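Local coordinates for protein NDP-N-acetyl-D-galactosaminuronic acid dehydrogenase (Methanosarcina mazei Go1, PDB 3G79) that probably oxidises UDP-N-acetylmannosamine to UDP-N-acetylmannosaminuronate with two molecules of NAD+, at residues Ser388-Asp393 with Leu408-Arg413; Asn262-Arg267 with Leu283-Gly288. All blocks are in the same frame, centred on the assembly; numbering follows the deposited sequence.

Contact 1: residues Ser388-Asp393 with Leu408-Arg413; sequences SVMVHD and LEEVVR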
loop_
_atom_site.group_PDB
_atom_site.type_symbol
_atom_site.label_atom_id
_atom_site.label_comp_id
_atom_site.label_asym_id
_atom_site.label_seq_id
_atom_site.Cartn_x
_atom_site.Cartn_y
_atom_site.Cartn_z
ATOM N N SER A 388 9.066 2.156 38.045
ATOM C CA SER A 388 10.060 3.205 37.822
ATOM C C SER A 388 10.738 3.007 36.461
ATOM O O SER A 388 10.896 1.880 35.992
ATOM C CB SER A 388 11.070 3.314 38.973
ATOM O OG SER A 388 12.401 3.079 38.549
ATOM N N VAL A 389 11.114 4.118 35.830
ATOM C CA VAL A 389 11.594 4.089 34.474
ATOM C C VAL A 389 12.930 4.828 34.237
ATOM O O VAL A 389 13.114 5.976 34.664
ATOM C CB VAL A 389 10.526 4.633 33.519
ATOM C CG1 VAL A 389 11.036 4.591 32.122
ATOM C CG2 VAL A 389 9.212 3.829 33.636
ATOM N N MET A 390 13.840 4.138 33.541
ATOM C CA MET A 390 15.071 4.722 33.016
ATOM C C MET A 390 15.154 4.560 31.484
ATOM O O MET A 390 15.010 3.455 30.947
ATOM C CB MET A 390 16.297 4.133 33.721
ATOM C CG MET A 390 16.618 4.820 35.081
ATOM S SD MET A 390 18.045 4.214 36.026
ATOM C CE MET A 390 19.385 4.702 34.961
ATOM N N VAL A 391 15.374 5.695 30.814
ATOM C CA VAL A 391 15.370 5.889 29.369
ATOM C C VAL A 391 16.789 6.018 28.857
ATOM O O VAL A 391 17.597 6.841 29.379
ATOM C CB VAL A 391 14.695 7.234 29.011
ATOM C CG1 VAL A 391 14.826 7.487 27.548
ATOM C CG2 VAL A 391 13.212 7.272 29.418
ATOM N N HIS A 392 17.093 5.241 27.825
ATOM C CA HIS A 392 18.384 5.288 27.177
ATOM C C HIS A 392 18.244 5.648 25.720
ATOM O O HIS A 392 17.262 5.271 25.056
ATOM C CB HIS A 392 19.081 3.939 27.278
ATOM C CG HIS A 392 20.408 3.875 26.570
ATOM N ND1 HIS A 392 20.524 3.573 25.229
ATOM C CD2 HIS A 392 21.674 4.031 27.030
ATOM C CE1 HIS A 392 21.805 3.560 24.889
ATOM N NE2 HIS A 392 22.523 3.839 25.963
ATOM N N ASP A 393 19.255 6.355 25.225
ATOM C CA ASP A 393 19.347 6.702 23.818
ATOM C C ASP A 393 20.717 7.325 23.531
ATOM O O ASP A 393 21.118 8.298 24.202
ATOM C CB ASP A 393 18.230 7.650 23.417
ATOM C CG ASP A 393 18.083 7.762 21.928
ATOM O OD1 ASP A 393 17.181 7.087 21.363
ATOM O OD2 ASP A 393 18.888 8.515 21.329
ATOM N N LEU A 408 24.147 2.576 28.699
ATOM C CA LEU A 408 23.237 1.459 28.676
ATOM C C LEU A 408 23.237 0.768 30.025
ATOM O O LEU A 408 22.175 0.477 30.575
ATOM C CB LEU A 408 23.674 0.484 27.583
ATOM C CG LEU A 408 22.625 -0.148 26.669
ATOM C CD1 LEU A 408 23.064 -1.523 26.206
ATOM C CD2 LEU A 408 21.285 -0.209 27.324
ATOM N N GLU A 409 24.442 0.542 30.550
ATOM C CA GLU A 409 24.688 -0.192 31.795
ATOM C C GLU A 409 23.852 0.370 32.937
ATOM O O GLU A 409 23.196 -0.377 33.679
ATOM C CB GLU A 409 26.193 -0.147 32.141
ATOM C CG GLU A 409 26.705 -1.192 33.157
ATOM C CD GLU A 409 26.403 -0.850 34.625
ATOM O OE1 GLU A 409 26.332 0.347 34.986
ATOM O OE2 GLU A 409 26.242 -1.799 35.436
ATOM N N GLU A 410 23.860 1.690 33.088
ATOM C CA GLU A 410 23.186 2.231 34.258
ATOM C C GLU A 410 21.676 2.090 34.071
ATOM O O GLU A 410 20.958 1.740 34.989
ATOM C CB GLU A 410 23.709 3.641 34.662
ATOM C CG GLU A 410 23.093 4.877 34.040
ATOM C CD GLU A 410 23.470 6.178 34.808
ATOM O OE1 GLU A 410 22.677 7.153 34.760
ATOM O OE2 GLU A 410 24.549 6.220 35.464
ATOM N N VAL A 411 21.227 2.296 32.844
ATOM C CA VAL A 411 19.825 2.126 32.489
ATOM C C VAL A 411 19.353 0.681 32.657
ATOM O O VAL A 411 18.277 0.439 33.180
ATOM C CB VAL A 411 19.559 2.616 31.084
ATOM C CG1 VAL A 411 18.175 2.171 30.639
ATOM C CG2 VAL A 411 19.680 4.126 31.047
ATOM N N VAL A 412 20.179 -0.272 32.257
ATOM C CA VAL A 412 19.782 -1.670 32.296
ATOM C C VAL A 412 19.978 -2.332 33.656
ATOM O O VAL A 412 19.283 -3.295 33.976
ATOM C CB VAL A 412 20.455 -2.466 31.151
ATOM C CG1 VAL A 412 20.409 -3.968 31.375
ATOM C CG2 VAL A 412 19.785 -2.146 29.896
ATOM N N ARG A 413 20.890 -1.813 34.475
ATOM C CA ARG A 413 21.183 -2.476 35.745
ATOM C C ARG A 413 19.968 -2.571 36.662
ATOM O O ARG A 413 19.244 -1.599 36.853
ATOM C CB ARG A 413 22.427 -1.899 36.449
ATOM C CG ARG A 413 22.202 -0.818 37.468
ATOM C CD ARG A 413 23.432 -0.677 38.331
ATOM N NE ARG A 413 23.554 0.691 38.825
ATOM C CZ ARG A 413 24.362 1.616 38.304
ATOM N NH1 ARG A 413 24.394 2.837 38.830
ATOM N NH2 ARG A 413 25.153 1.326 37.273
#
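L408, at the start of the short helix 408-412, meets the imidazole of H392 on strand 388-392. Its CG sits over one face of the ring, 4.2 Å from the ring centroid, a CH-pi contact in which the two side chains cross at about a right angle. H392 has CG anti to the backbone N (chi1 177°), which carries the ring toward the first turn of the helix, with CD2 3.3 Å from L408 N in van der Waals contact. The ring's polar partners are elsewhere: Y427 OH hydrogen-bonds to ND1, and D406 O holds NE2 weakly. E409 turns its back on the strand and makes a salt bridge one turn on, between its OE1 and R413 NH2 (2.8 Å). At E410 it is the main chain and the first part of the side chain that matter: M390, bent at chi3 (67°), curls its methyl in so that CE lies 3.4 Å from E410 O and 3.8 Å from E410 CG. V411 fills the middle, with its side chain directed toward the strand. Its CG1 rests 3.4 Å from M390 O, while its CG2 touches H392 CB at 3.8 Å and also meets M390 CE. V412 faces the other way, onto V438 of helix 432-439, and R413 leaves the helix, giving its carbonyl O to K355. This is the layering of a Rossmann-like parallel sheet: the helix belongs to the crossover from edge strand 404-405 to strand 417-420 and runs nearly antiparallel to the strand it covers, at 161°. With the segments exchanging no hydrogen bond, the fit between these two rests on van der Waals packing, partly against backbone carbonyls, while the imidazole nitrogens find their partners outside the pair.

Contact 2: residues Asn262-Arg267 with Leu283-Gly288; sequences NVYDVR and LWPGAG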
loop_
_atom_site.group_PDB
_atom_site.type_symbol
_atom_site.label_atom_id
_atom_site.label_comp_id
_atom_site.label_asym_id
_atom_site.label_seq_id
_atom_site.Cartn_x
_atom_site.Cartn_y
_atom_site.Cartn_z
ATOM N N ASN A 262 4.661 -16.214 12.840
ATOM C CA ASN A 262 5.661 -15.163 12.658
ATOM C C ASN A 262 5.219 -14.124 11.668
ATOM O O ASN A 262 5.080 -14.472 10.485
ATOM C CB ASN A 262 6.981 -15.779 12.122
ATOM C CG ASN A 262 8.179 -14.854 12.308
ATOM O OD1 ASN A 262 8.005 -13.651 12.514
ATOM N ND2 ASN A 262 9.394 -15.409 12.251
ATOM N N VAL A 263 5.050 -12.857 12.089
ATOM C CA VAL A 263 4.723 -11.804 11.090
ATOM C C VAL A 263 5.753 -11.744 9.946
ATOM O O VAL A 263 5.384 -11.498 8.792
ATOM C CB VAL A 263 4.431 -10.359 11.677
ATOM C CG1 VAL A 263 5.668 -9.713 12.203
ATOM C CG2 VAL A 263 3.809 -9.431 10.596
ATOM N N TYR A 264 7.027 -11.976 10.261
ATOM C CA TYR A 264 8.088 -11.773 9.269
ATOM C C TYR A 264 8.095 -12.810 8.164
ATOM O O TYR A 264 8.496 -12.521 7.075
ATOM C CB TYR A 264 9.452 -11.591 9.929
ATOM C CG TYR A 264 9.440 -10.382 10.808
ATOM C CD1 TYR A 264 9.514 -9.101 10.272
ATOM C CD2 TYR A 264 9.255 -10.504 12.165
ATOM C CE1 TYR A 264 9.447 -7.974 11.081
ATOM C CE2 TYR A 264 9.172 -9.384 12.969
ATOM C CZ TYR A 264 9.294 -8.138 12.427
ATOM O OH TYR A 264 9.219 -7.059 13.255
ATOM N N ASP A 265 7.577 -13.993 8.431
ATOM C CA ASP A 265 7.482 -15.016 7.413
ATOM C C ASP A 265 6.297 -14.672 6.526
ATOM O O ASP A 265 6.347 -14.846 5.303
ATOM C CB ASP A 265 7.257 -16.386 8.049
ATOM C CG ASP A 265 8.498 -16.941 8.756
ATOM O OD1 ASP A 265 9.672 -16.667 8.362
ATOM O OD2 ASP A 265 8.270 -17.701 9.718
ATOM N N VAL A 266 5.235 -14.162 7.139
ATOM C CA VAL A 266 4.059 -13.776 6.365
ATOM C C VAL A 266 4.536 -12.693 5.447
ATOM O O VAL A 266 4.485 -12.852 4.224
ATOM C CB VAL A 266 2.820 -13.443 7.259
ATOM C CG1 VAL A 266 1.581 -13.050 6.437
ATOM C CG2 VAL A 266 2.471 -14.693 8.125
ATOM N N ARG A 267 5.135 -11.674 6.038
ATOM C CA ARG A 267 5.662 -10.528 5.307
ATOM C C ARG A 267 6.675 -10.861 4.172
ATOM O O ARG A 267 6.526 -10.372 3.035
ATOM C CB ARG A 267 6.278 -9.526 6.269
ATOM C CG ARG A 267 6.962 -8.431 5.517
ATOM C CD ARG A 267 7.530 -7.377 6.411
ATOM N NE ARG A 267 8.002 -6.347 5.523
ATOM C CZ ARG A 267 9.114 -6.431 4.806
ATOM N NH1 ARG A 267 9.905 -7.472 4.937
ATOM N NH2 ARG A 267 9.443 -5.448 3.981
ATOM N N LEU A 283 5.774 -2.625 4.387
ATOM C CA LEU A 283 6.719 -2.052 5.330
ATOM C C LEU A 283 6.928 -2.983 6.541
ATOM O O LEU A 283 6.712 -4.204 6.462
ATOM C CB LEU A 283 6.230 -0.654 5.751
ATOM C CG LEU A 283 6.050 0.349 4.575
ATOM C CD1 LEU A 283 5.471 1.710 4.980
ATOM C CD2 LEU A 283 7.388 0.548 3.815
ATOM N N TRP A 284 7.322 -2.388 7.650
ATOM C CA TRP A 284 7.777 -3.102 8.835
ATOM C C TRP A 284 6.922 -2.625 9.993
ATOM O O TRP A 284 6.608 -1.435 10.085
ATOM C CB TRP A 284 9.235 -2.782 9.112
ATOM C CG TRP A 284 10.149 -3.204 7.992
ATOM C CD1 TRP A 284 10.525 -2.452 6.889
ATOM C CD2 TRP A 284 10.796 -4.470 7.845
ATOM N NE1 TRP A 284 11.390 -3.175 6.084
ATOM C CE2 TRP A 284 11.571 -4.415 6.644
ATOM C CE3 TRP A 284 10.833 -5.627 8.621
ATOM C CZ2 TRP A 284 12.359 -5.487 6.208
ATOM C CZ3 TRP A 284 11.606 -6.688 8.193
ATOM C CH2 TRP A 284 12.367 -6.612 6.993
ATOM N N PRO A 285 6.467 -3.560 10.824
ATOM C CA PRO A 285 5.594 -3.242 11.978
ATOM C C PRO A 285 6.475 -2.778 13.158
ATOM O O PRO A 285 7.700 -2.983 13.097
ATOM C CB PRO A 285 4.902 -4.597 12.269
ATOM C CG PRO A 285 5.951 -5.645 11.817
ATOM C CD PRO A 285 6.717 -5.007 10.669
ATOM N N GLY A 286 5.891 -2.169 14.201
ATOM C CA GLY A 286 6.701 -1.526 15.257
ATOM C C GLY A 286 5.977 -0.854 16.430
ATOM O O GLY A 286 4.767 -0.843 16.518
ATOM N N ALA A 287 6.749 -0.259 17.333
ATOM C CA ALA A 287 6.229 0.310 18.572
ATOM C C ALA A 287 5.406 1.552 18.351
ATOM O O ALA A 287 4.794 2.034 19.277
ATOM C CB ALA A 287 7.379 0.616 19.536
ATOM N N GLY A 288 5.368 2.078 17.132
ATOM C CA GLY A 288 4.491 3.205 16.863
ATOM C C GLY A 288 5.017 4.139 15.813
ATOM O O GLY A 288 6.084 3.913 15.301
HETATM O O HOH W 1 9.601 -4.657 12.920
#
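R267 reaches from helix 263-271 across to the loop 283-288 and lays its guanidinium on the indole of W284. From CB, which is aimed at the loop, the chain runs fully extended to NE, with CG anti to the backbone N (chi1 173°), and this length is what brings the polar end to the far side. CD is the first atom to arrive, 3.3 Å from L283 O. NE then donates to that same oxygen at 2.7 Å, in a bent bond (141° at the hydrogen) that comes in above the carbonyl plane. CZ lies 3.7 Å from the centroid of the six-membered ring of W284, a cation-pi stack with the planes 21° apart. Of the two tips, NH1 lies over the indole face, 3.3 Å from W284 CH2, and NH2 lies over W284 CE2 while hydrogen-bonding to V282 O. A leucine here would probably leave the carbonyls of V282 and L283 without these donors and that face of the indole without its stacked cation. All this belongs to the central, 6PGD-like domain, where the loop lies against the long helix 228-258 through L283 and P285, and where N262 is the N-cap of helix 263-271, its OD1 accepting from Y264 N at 3.0 Å. Y264 itself meets the same indole at the rim: its CE1 is 3.7 Å from W284 CE3, close to the plane of both rings, with the side chains crossing at about a right angle. Next to it the pyrrolidine of P285 packs with CG 4.1 Å from V263 CG1. A water modelled between Y264 OH and P285 O sits too close to both for a bridge to be trusted.

Along the chain, contact 2 closes before contact 1 opens; contact 2 is in the central domain and contact 1 in the UDP binding domain. Their centres are about 26 Å apart, with nearest atoms about 12 Å apart, so they do not touch. Contact 1 belongs to the six-stranded parallel sheet; contact 2 is built from helix 263-271 and a loop beside the long helix 228-258. The C-terminal part reaches back to contact 2: R450 hydrogen-bonds to G288, tying the UDP binding domain to the central one, and G469 is hydrogen-bonded to V263 through the backbone. Contact 1 is internal to its domain, whereas contact 2 also borders the second subunit.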